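Local coordinates for protein beta-fructofuranosidase (Bifidobacterium adolescentis, PDB 6NOB) that probably hydrolyses terminal beta-fructofuranosides such as sucrose, at residues Asp531-Leu536 against Glu549-Arg554; Phe573-Thr578 against Val594-Gly599; Ala519-Val524 against Ala626-Ala631. All blocks are in the same frame, centred on the assembly; numbering follows the deposited sequence.

Contact 1 (Asp531-Leu536 against Glu549-Arg554); sequences DAIMVL and ELLLQR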
loop_
_atom_site.group_PDB
_atom_site.type_symbol
_atom_site.label_atom_id
_atom_site.label_comp_id
_atom_site.label_asym_id
_atom_site.label_seq_id
_atom_site.Cartn_x
_atom_site.Cartn_y
_atom_site.Cartn_z
ATOM N N ASP A 531 -19.759 -28.362 -6.729
ATOM C CA ASP A 531 -18.905 -28.196 -5.561
ATOM C C ASP A 531 -17.465 -28.555 -5.904
ATOM O O ASP A 531 -17.202 -29.528 -6.616
ATOM C CB ASP A 531 -19.403 -29.073 -4.412
ATOM C CG ASP A 531 -20.611 -28.487 -3.709
ATOM O OD1 ASP A 531 -21.117 -27.442 -4.167
ATOM O OD2 ASP A 531 -21.061 -29.077 -2.703
ATOM N N ALA A 532 -16.527 -27.761 -5.393
ATOM C CA ALA A 532 -15.120 -27.963 -5.700
ATOM C C ALA A 532 -14.269 -27.413 -4.566
ATOM O O ALA A 532 -14.714 -26.570 -3.782
ATOM C CB ALA A 532 -14.733 -27.301 -7.027
ATOM N N ILE A 533 -13.030 -27.895 -4.499
ATOM C CA ILE A 533 -12.090 -27.502 -3.456
ATOM C C ILE A 533 -10.693 -27.417 -4.060
ATOM O O ILE A 533 -10.284 -28.284 -4.839
ATOM C CB ILE A 533 -12.124 -28.486 -2.266
ATOM C CG1 ILE A 533 -11.094 -28.090 -1.208
ATOM C CG2 ILE A 533 -11.901 -29.917 -2.735
ATOM C CD1 ILE A 533 -11.553 -28.365 0.206
ATOM N N MET A 534 -9.966 -26.357 -3.705
ATOM C CA MET A 534 -8.588 -26.157 -4.142
ATOM C C MET A 534 -7.733 -25.868 -2.916
ATOM O O MET A 534 -7.844 -24.792 -2.318
ATOM C CB MET A 534 -8.486 -25.019 -5.161
ATOM C CG MET A 534 -8.944 -25.390 -6.566
ATOM S SD MET A 534 -9.001 -23.980 -7.694
ATOM C CE MET A 534 -7.257 -23.607 -7.874
ATOM N N VAL A 535 -6.890 -26.826 -2.536
ATOM C CA VAL A 535 -5.932 -26.632 -1.451
ATOM C C VAL A 535 -4.761 -25.828 -2.006
ATOM O O VAL A 535 -3.992 -26.324 -2.831
ATOM C CB VAL A 535 -5.461 -27.969 -0.870
ATOM C CG1 VAL A 535 -4.388 -27.745 0.187
ATOM C CG2 VAL A 535 -6.638 -28.747 -0.297
ATOM N N LEU A 536 -4.627 -24.580 -1.559
ATOM C CA LEU A 536 -3.605 -23.695 -2.104
ATOM C C LEU A 536 -2.296 -23.761 -1.324
ATOM O O LEU A 536 -1.217 -23.712 -1.925
ATOM C CB LEU A 536 -4.120 -22.254 -2.132
ATOM C CG LEU A 536 -5.515 -22.032 -2.725
ATOM C CD1 LEU A 536 -5.888 -20.556 -2.682
ATOM C CD2 LEU A 536 -5.592 -22.563 -4.151
ATOM N N GLU A 549 -4.442 -24.147 6.940
ATOM C CA GLU A 549 -4.759 -24.640 5.607
ATOM C C GLU A 549 -5.478 -23.536 4.850
ATOM O O GLU A 549 -6.404 -22.920 5.386
ATOM C CB GLU A 549 -5.626 -25.904 5.677
ATOM C CG GLU A 549 -5.592 -26.739 4.414
ATOM C CD GLU A 549 -6.454 -27.983 4.506
ATOM O OE1 GLU A 549 -7.372 -28.022 5.353
ATOM O OE2 GLU A 549 -6.206 -28.925 3.726
ATOM N N LEU A 550 -5.042 -23.283 3.618
ATOM C CA LEU A 550 -5.598 -22.233 2.775
ATOM C C LEU A 550 -6.312 -22.877 1.594
ATOM O O LEU A 550 -5.689 -23.596 0.806
ATOM C CB LEU A 550 -4.502 -21.284 2.289
ATOM C CG LEU A 550 -4.932 -20.173 1.329
ATOM C CD1 LEU A 550 -5.921 -19.247 2.011
ATOM C CD2 LEU A 550 -3.724 -19.398 0.820
ATOM N N LEU A 551 -7.611 -22.614 1.470
ATOM C CA LEU A 551 -8.431 -23.234 0.441
ATOM C C LEU A 551 -9.204 -22.185 -0.341
ATOM O O LEU A 551 -9.570 -21.132 0.187
ATOM C CB LEU A 551 -9.444 -24.223 1.032
ATOM C CG LEU A 551 -9.030 -25.099 2.208
ATOM C CD1 LEU A 551 -10.250 -25.804 2.776
ATOM C CD2 LEU A 551 -7.987 -26.104 1.768
ATOM N N LEU A 552 -9.444 -22.490 -1.613
ATOM C CA LEU A 552 -10.568 -21.937 -2.352
ATOM C C LEU A 552 -11.603 -23.045 -2.484
ATOM O O LEU A 552 -11.299 -24.120 -3.010
ATOM C CB LEU A 552 -10.156 -21.421 -3.729
ATOM C CG LEU A 552 -11.273 -20.639 -4.424
ATOM C CD1 LEU A 552 -11.428 -19.246 -3.819
ATOM C CD2 LEU A 552 -11.052 -20.563 -5.925
ATOM N N GLN A 553 -12.811 -22.795 -1.991
ATOM C CA GLN A 553 -13.824 -23.837 -1.917
ATOM C C GLN A 553 -15.159 -23.288 -2.391
ATOM O O GLN A 553 -15.555 -22.186 -2.001
ATOM C CB GLN A 553 -13.948 -24.374 -0.488
ATOM C CG GLN A 553 -15.045 -25.396 -0.301
ATOM C CD GLN A 553 -14.916 -26.139 1.012
ATOM O OE1 GLN A 553 -15.182 -27.337 1.088
ATOM N NE2 GLN A 553 -14.502 -25.428 2.057
ATOM N N ARG A 554 -15.842 -24.055 -3.234
ATOM C CA ARG A 554 -17.180 -23.716 -3.695
ATOM C C ARG A 554 -18.168 -24.728 -3.138
ATOM O O ARG A 554 -17.940 -25.939 -3.226
ATOM C CB ARG A 554 -17.260 -23.689 -5.222
ATOM C CG ARG A 554 -18.641 -23.314 -5.738
ATOM C CD ARG A 554 -18.616 -22.983 -7.216
ATOM N NE ARG A 554 -18.211 -24.129 -8.021
ATOM C CZ ARG A 554 -17.920 -24.066 -9.314
ATOM N NH1 ARG A 554 -17.987 -22.905 -9.955
ATOM N NH2 ARG A 554 -17.558 -25.162 -9.966
#
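Met-534 and Leu-552 pair in the middle of an antiparallel beta hairpin, Met-534 N giving to Leu-552 O at 2.7 Å and Leu-552 N returning to Met-534 O. The same two-way bonding joins Ala-532 and Arg-554, and Leu-536 N adds a fifth bond to Leu-550 O. On the buried face, CB of Met-534 stands 4.2 Å from CB of Leu-552, but the thioether then leads off from the partner strand. Leu-536 lays CB and CD1 against CG of Leu-550, each at 4.1 Å. The other face, with Ile-533, Val-535, Leu-551 and Gln-553, is more exposed, yet the tightest side-chain packing is here: CD2 of Leu-551 lies alongside CG2 of Val-535 at 3.6 Å. With CG1 anti to the backbone N (chi1 178°), Ile-533 carries CD1 to both CD1 of Leu-551 and OE1 of Gln-553, each at 3.9 Å. The Gln-553 and Glu-549 ends are looser, OE2 of Glu-549 only brushing the Val-535 methyls at 4.1 Å. Arg-554 takes its guanidinium to the carbonyl O of Ala-530 and to that of Val-580. The hairpin lies between strands 614-620 and 558-564 in its own sheet, and Met-534 and Leu-552 pack on Val-583 of strand 582-588 in the facing sheet.

Contact 2 (Phe573-Thr578 against Val594-Gly599); sequences FDSGIT and VFLNGG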
loop_
_atom_site.group_PDB
_atom_site.type_symbol
_atom_site.label_atom_id
_atom_site.label_comp_id
_atom_site.label_asym_id
_atom_site.label_seq_id
_atom_site.Cartn_x
_atom_site.Cartn_y
_atom_site.Cartn_z
ATOM N N PHE A 573 -15.069 -15.372 3.453
ATOM C CA PHE A 573 -14.441 -14.692 2.318
ATOM C C PHE A 573 -15.210 -14.982 1.026
ATOM O O PHE A 573 -14.685 -15.523 0.056
ATOM C CB PHE A 573 -12.977 -15.096 2.202
ATOM C CG PHE A 573 -12.159 -14.739 3.408
ATOM C CD1 PHE A 573 -11.817 -13.420 3.669
ATOM C CD2 PHE A 573 -11.733 -15.721 4.283
ATOM C CE1 PHE A 573 -11.062 -13.090 4.783
ATOM C CE2 PHE A 573 -10.979 -15.401 5.395
ATOM C CZ PHE A 573 -10.643 -14.084 5.647
ATOM N N ASP A 574 -16.488 -14.601 1.040
ATOM C CA ASP A 574 -17.361 -14.791 -0.112
ATOM C C ASP A 574 -16.851 -13.997 -1.308
ATOM O O ASP A 574 -16.637 -12.784 -1.218
ATOM C CB ASP A 574 -18.784 -14.358 0.249
ATOM C CG ASP A 574 -19.820 -14.802 -0.771
ATOM O OD1 ASP A 574 -19.469 -15.015 -1.950
ATOM O OD2 ASP A 574 -21.001 -14.930 -0.387
ATOM N N SER A 575 -16.670 -14.684 -2.441
ATOM C CA SER A 575 -16.175 -14.011 -3.640
ATOM C C SER A 575 -17.161 -12.970 -4.153
ATOM O O SER A 575 -16.758 -12.019 -4.832
ATOM C CB SER A 575 -15.865 -15.034 -4.736
ATOM O OG SER A 575 -17.042 -15.432 -5.419
ATOM N N GLY A 576 -18.447 -13.130 -3.848
ATOM C CA GLY A 576 -19.446 -12.162 -4.243
ATOM C C GLY A 576 -19.966 -12.300 -5.656
ATOM O O GLY A 576 -20.689 -11.413 -6.122
ATOM N N ILE A 577 -19.619 -13.375 -6.361
ATOM C CA ILE A 577 -20.113 -13.606 -7.711
ATOM C C ILE A 577 -20.582 -15.049 -7.827
ATOM O O ILE A 577 -20.203 -15.922 -7.042
ATOM C CB ILE A 577 -19.055 -13.303 -8.796
ATOM C CG1 ILE A 577 -17.951 -14.361 -8.777
ATOM C CG2 ILE A 577 -18.477 -11.905 -8.618
ATOM C CD1 ILE A 577 -17.036 -14.299 -9.977
ATOM N N THR A 578 -21.419 -15.287 -8.828
ATOM C CA THR A 578 -21.876 -16.623 -9.168
ATOM C C THR A 578 -21.174 -17.103 -10.433
ATOM O O THR A 578 -20.550 -16.329 -11.164
ATOM C CB THR A 578 -23.393 -16.647 -9.370
ATOM O OG1 THR A 578 -23.775 -15.589 -10.257
ATOM C CG2 THR A 578 -24.110 -16.463 -8.042
ATOM N N VAL A 594 -6.011 -14.129 -5.740
ATOM C CA VAL A 594 -6.863 -14.973 -6.568
ATOM C C VAL A 594 -7.732 -14.082 -7.445
ATOM O O VAL A 594 -8.312 -13.102 -6.963
ATOM C CB VAL A 594 -7.733 -15.905 -5.705
ATOM C CG1 VAL A 594 -8.663 -16.729 -6.578
ATOM C CG2 VAL A 594 -6.856 -16.804 -4.843
ATOM N N PHE A 595 -7.828 -14.429 -8.726
ATOM C CA PHE A 595 -8.649 -13.704 -9.685
ATOM C C PHE A 595 -9.609 -14.677 -10.352
ATOM O O PHE A 595 -9.186 -15.713 -10.876
ATOM C CB PHE A 595 -7.769 -12.990 -10.717
ATOM C CG PHE A 595 -6.804 -12.024 -10.097
ATOM C CD1 PHE A 595 -5.548 -12.444 -9.686
ATOM C CD2 PHE A 595 -7.167 -10.703 -9.885
ATOM C CE1 PHE A 595 -4.668 -11.561 -9.094
ATOM C CE2 PHE A 595 -6.290 -9.815 -9.296
ATOM C CZ PHE A 595 -5.037 -10.244 -8.900
ATOM N N LEU A 596 -10.898 -14.351 -10.319
ATOM C CA LEU A 596 -11.945 -15.225 -10.826
ATOM C C LEU A 596 -12.579 -14.625 -12.073
ATOM O O LEU A 596 -12.775 -13.408 -12.157
ATOM C CB LEU A 596 -13.018 -15.464 -9.760
ATOM C CG LEU A 596 -12.511 -15.960 -8.405
ATOM C CD1 LEU A 596 -13.675 -16.278 -7.484
ATOM C CD2 LEU A 596 -11.626 -17.180 -8.586
ATOM N N ASN A 597 -12.896 -15.493 -13.035
ATOM C CA ASN A 597 -13.567 -15.095 -14.273
ATOM C C ASN A 597 -12.828 -13.951 -14.968
ATOM O O ASN A 597 -13.436 -13.009 -15.480
ATOM C CB ASN A 597 -15.025 -14.720 -14.006
ATOM C CG ASN A 597 -15.911 -15.935 -13.814
ATOM O OD1 ASN A 597 -15.437 -17.071 -13.823
ATOM N ND2 ASN A 597 -17.207 -15.702 -13.640
ATOM N N GLY A 598 -11.499 -14.036 -14.979
ATOM C CA GLY A 598 -10.696 -13.023 -15.636
ATOM C C GLY A 598 -10.684 -11.678 -14.951
ATOM O O GLY A 598 -10.406 -10.665 -15.599
ATOM N N GLY A 599 -10.981 -11.633 -13.657
ATOM C CA GLY A 599 -10.989 -10.393 -12.918
ATOM C C GLY A 599 -12.354 -9.867 -12.542
ATOM O O GLY A 599 -12.447 -8.728 -12.071
#
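Ser-575 and Leu-596 make the closest approach between these segments, CB of the serine meeting CD1 of the leucine at 3.7 Å. Beside it Ile-577 reaches over with CD1, 4.2 Å from CB of Leu-596. A chi1 of 71° sets CG1 of this isoleucine between its backbone N and carbonyl carbon, and the chain runs on extended to put CD1 at the strand end. The same methyl lies 3.9 Å from ND2 of Asn-597, the two side chains passing in opposite directions. Everything across the contact is van der Waals packing, and the buried area is small. Hydrogen bonds work within each segment instead. Gly-576 N gives to OD1 of Asp-574 at 2.9 Å, closing an Asx turn and meeting the oxygen from above the carboxylate plane; a weak bond of 3.4 Å runs from Ile-577 N to Ser-575 OG. After the strand, Gly-599 N bonds to Leu-596 O in a tight turn. The Asn-597 amide is held at both ends, ND2 by Gln-600 OE1 and Asp-579 O, and OD1 by Arg-581 N. The contact therefore brings the loop after edge strand 573-574 of one sheet over the end of strand 591-596 of the other, with Thr-601 of strand 601-606 touching both Ile-577 and Leu-596.

Contact 3 (Ala519-Val524 against Ala626-Ala631); sequences AYYANV and AVDARA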
loop_
_atom_site.group_PDB
_atom_site.type_symbol
_atom_site.label_atom_id
_atom_site.label_comp_id
_atom_site.label_asym_id
_atom_site.label_seq_id
_atom_site.Cartn_x
_atom_site.Cartn_y
_atom_site.Cartn_z
ATOM N N ALA A 519 6.110 -21.147 -4.285
ATOM C CA ALA A 519 5.742 -19.962 -5.052
ATOM C C ALA A 519 5.343 -20.418 -6.444
ATOM O O ALA A 519 6.182 -20.933 -7.189
ATOM C CB ALA A 519 6.897 -18.957 -5.118
ATOM N N TYR A 520 4.072 -20.236 -6.797
ATOM C CA TYR A 520 3.562 -20.780 -8.048
ATOM C C TYR A 520 2.433 -19.912 -8.584
ATOM O O TYR A 520 1.887 -19.051 -7.890
ATOM C CB TYR A 520 3.071 -22.222 -7.869
ATOM C CG TYR A 520 1.867 -22.356 -6.959
ATOM C CD1 TYR A 520 2.024 -22.495 -5.585
ATOM C CD2 TYR A 520 0.576 -22.346 -7.472
ATOM C CE1 TYR A 520 0.929 -22.623 -4.747
ATOM C CE2 TYR A 520 -0.525 -22.468 -6.645
ATOM C CZ TYR A 520 -0.342 -22.609 -5.283
ATOM O OH TYR A 520 -1.435 -22.733 -4.454
ATOM N N TYR A 521 2.082 -20.173 -9.839
ATOM C CA TYR A 521 0.921 -19.600 -10.499
ATOM C C TYR A 521 0.054 -20.744 -11.004
ATOM O O TYR A 521 0.574 -21.772 -11.450
ATOM C CB TYR A 521 1.351 -18.683 -11.657
ATOM C CG TYR A 521 0.302 -18.458 -12.726
ATOM C CD1 TYR A 521 0.205 -19.301 -13.826
ATOM C CD2 TYR A 521 -0.580 -17.389 -12.640
ATOM C CE1 TYR A 521 -0.750 -19.095 -14.803
ATOM C CE2 TYR A 521 -1.533 -17.174 -13.614
ATOM C CZ TYR A 521 -1.616 -18.030 -14.691
ATOM O OH TYR A 521 -2.570 -17.820 -15.660
ATOM N N ALA A 522 -1.266 -20.580 -10.933
ATOM C CA ALA A 522 -2.173 -21.615 -11.415
ATOM C C ALA A 522 -3.358 -20.991 -12.137
ATOM O O ALA A 522 -3.965 -20.041 -11.636
ATOM C CB ALA A 522 -2.667 -22.500 -10.268
ATOM N N ASN A 523 -3.682 -21.538 -13.307
ATOM C CA ASN A 523 -4.848 -21.142 -14.093
ATOM C C ASN A 523 -5.718 -22.379 -14.277
ATOM O O ASN A 523 -5.333 -23.313 -14.989
ATOM C CB ASN A 523 -4.427 -20.552 -15.440
ATOM C CG ASN A 523 -5.607 -20.065 -16.264
ATOM O OD1 ASN A 523 -6.727 -19.967 -15.766
ATOM N ND2 ASN A 523 -5.356 -19.755 -17.531
ATOM N N VAL A 524 -6.884 -22.389 -13.635
ATOM C CA VAL A 524 -7.777 -23.543 -13.625
ATOM C C VAL A 524 -9.084 -23.158 -14.307
ATOM O O VAL A 524 -9.656 -22.102 -14.013
ATOM C CB VAL A 524 -8.038 -24.046 -12.193
ATOM C CG1 VAL A 524 -8.914 -25.295 -12.214
ATOM C CG2 VAL A 524 -6.724 -24.317 -11.481
ATOM N N ALA A 626 -9.206 -27.768 -17.642
ATOM C CA ALA A 626 -7.776 -27.619 -17.875
ATOM C C ALA A 626 -7.109 -27.074 -16.621
ATOM O O ALA A 626 -7.742 -26.404 -15.799
ATOM C CB ALA A 626 -7.494 -26.699 -19.069
ATOM N N VAL A 627 -5.815 -27.370 -16.493
ATOM C CA VAL A 627 -4.989 -26.886 -15.390
ATOM C C VAL A 627 -3.659 -26.414 -15.965
ATOM O O VAL A 627 -2.930 -27.201 -16.577
ATOM C CB VAL A 627 -4.755 -27.965 -14.315
ATOM C CG1 VAL A 627 -3.685 -27.514 -13.331
ATOM C CG2 VAL A 627 -6.050 -28.281 -13.583
ATOM N N ASP A 628 -3.345 -25.135 -15.765
ATOM C CA ASP A 628 -2.093 -24.527 -16.216
ATOM C C ASP A 628 -1.375 -24.022 -14.970
ATOM O O ASP A 628 -1.703 -22.950 -14.454
ATOM C CB ASP A 628 -2.363 -23.404 -17.219
ATOM C CG ASP A 628 -1.105 -22.649 -17.628
ATOM O OD1 ASP A 628 0.014 -23.107 -17.319
ATOM O OD2 ASP A 628 -1.242 -21.588 -18.274
ATOM N N ALA A 629 -0.408 -24.793 -14.481
ATOM C CA ALA A 629 0.339 -24.459 -13.276
ATOM C C ALA A 629 1.796 -24.212 -13.637
ATOM O O ALA A 629 2.383 -24.969 -14.418
ATOM C CB ALA A 629 0.231 -25.571 -12.231
ATOM N N ARG A 630 2.372 -23.152 -13.070
ATOM C CA ARG A 630 3.739 -22.752 -13.374
ATOM C C ARG A 630 4.424 -22.260 -12.108
ATOM O O ARG A 630 3.791 -21.665 -11.232
ATOM C CB ARG A 630 3.790 -21.643 -14.443
ATOM C CG ARG A 630 3.076 -21.978 -15.743
ATOM C CD ARG A 630 3.129 -20.833 -16.738
ATOM N NE ARG A 630 1.988 -20.878 -17.647
ATOM C CZ ARG A 630 1.904 -20.200 -18.787
ATOM N NH1 ARG A 630 2.901 -19.414 -19.175
ATOM N NH2 ARG A 630 0.819 -20.308 -19.541
ATOM N N ALA A 631 5.729 -22.506 -12.030
ATOM C CA ALA A 631 6.532 -21.968 -10.942
ATOM C C ALA A 631 6.583 -20.446 -11.025
ATOM O O ALA A 631 6.583 -19.860 -12.109
ATOM C CB ALA A 631 7.948 -22.543 -10.988
HETATM O O HOH W 1 -2.457 -19.235 -18.388
#
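Tyr-521 and Arg-630 form a hydrogen-bonded pair of two antiparallel strands in the C-terminal beta-sandwich, the domain that accompanies the catalytic beta-propeller in family 32. Tyr-521 N gives to Arg-630 O at 2.7 Å with an almost straight N-H...O angle of 171°, and Arg-630 N gives back to Tyr-521 O. Two residues along, Asn-523 and Asp-628 repeat the exchange, their CB atoms 3.9 Å apart. These four side chains share one face. The tyrosine ring turns an edge to Arg-630, with CB of the arginine near the ring plane, 4.3 Å from CD1. With CG opposite the backbone N (chi1 175°), Asp-628 brings its carboxylate to the guanidinium of Arg-630, which grips it side-on: NE meets OD1 at 3.0 Å and NH2 meets the syn lone pair of OD2, both close to the guanidinium plane. Arg-501 adds a second salt bridge at OD1. Were Asp-628 replaced by alanine, both arginines would probably lose their shared counter-charge. On the other face Val-524 and Val-627 meet only loosely, and Ala-522 and Ala-629 form a non-hydrogen-bonded pair on that same face. Tyr-521 OH also reaches Glu-584, and Asn-523 OD1 reaches Gln-582. A water lies in the plane of the tyrosine ring at its edge, donating to Tyr-521 OH and to Asp-628 OD2, the latter at 2.7 Å, and accepting from Asn-523 ND2.

From the N terminus, the chain first lays down strand 519-526, which must wait about a hundred residues for strand 624-632 to close contact 3. The next strand, 532-540, crosses to the other sheet and turns back within a dozen residues, so contact 1 closes as a local hairpin. Contact 2 opens only afterwards, at 573-578, and closes at 594-599; contacts 1 and 2 thus follow in series, both nested inside the loop of contact 3. Contacts 1 and 3 touch between the sheets, through the Tyr-520 hydroxyl at Leu-536 O and Met-534 against Val-524. Contact 2, about 13 Å centre to centre from contact 1, joins the loop after edge strand 573-574 of one sheet to the end of strand 591-596 in the other.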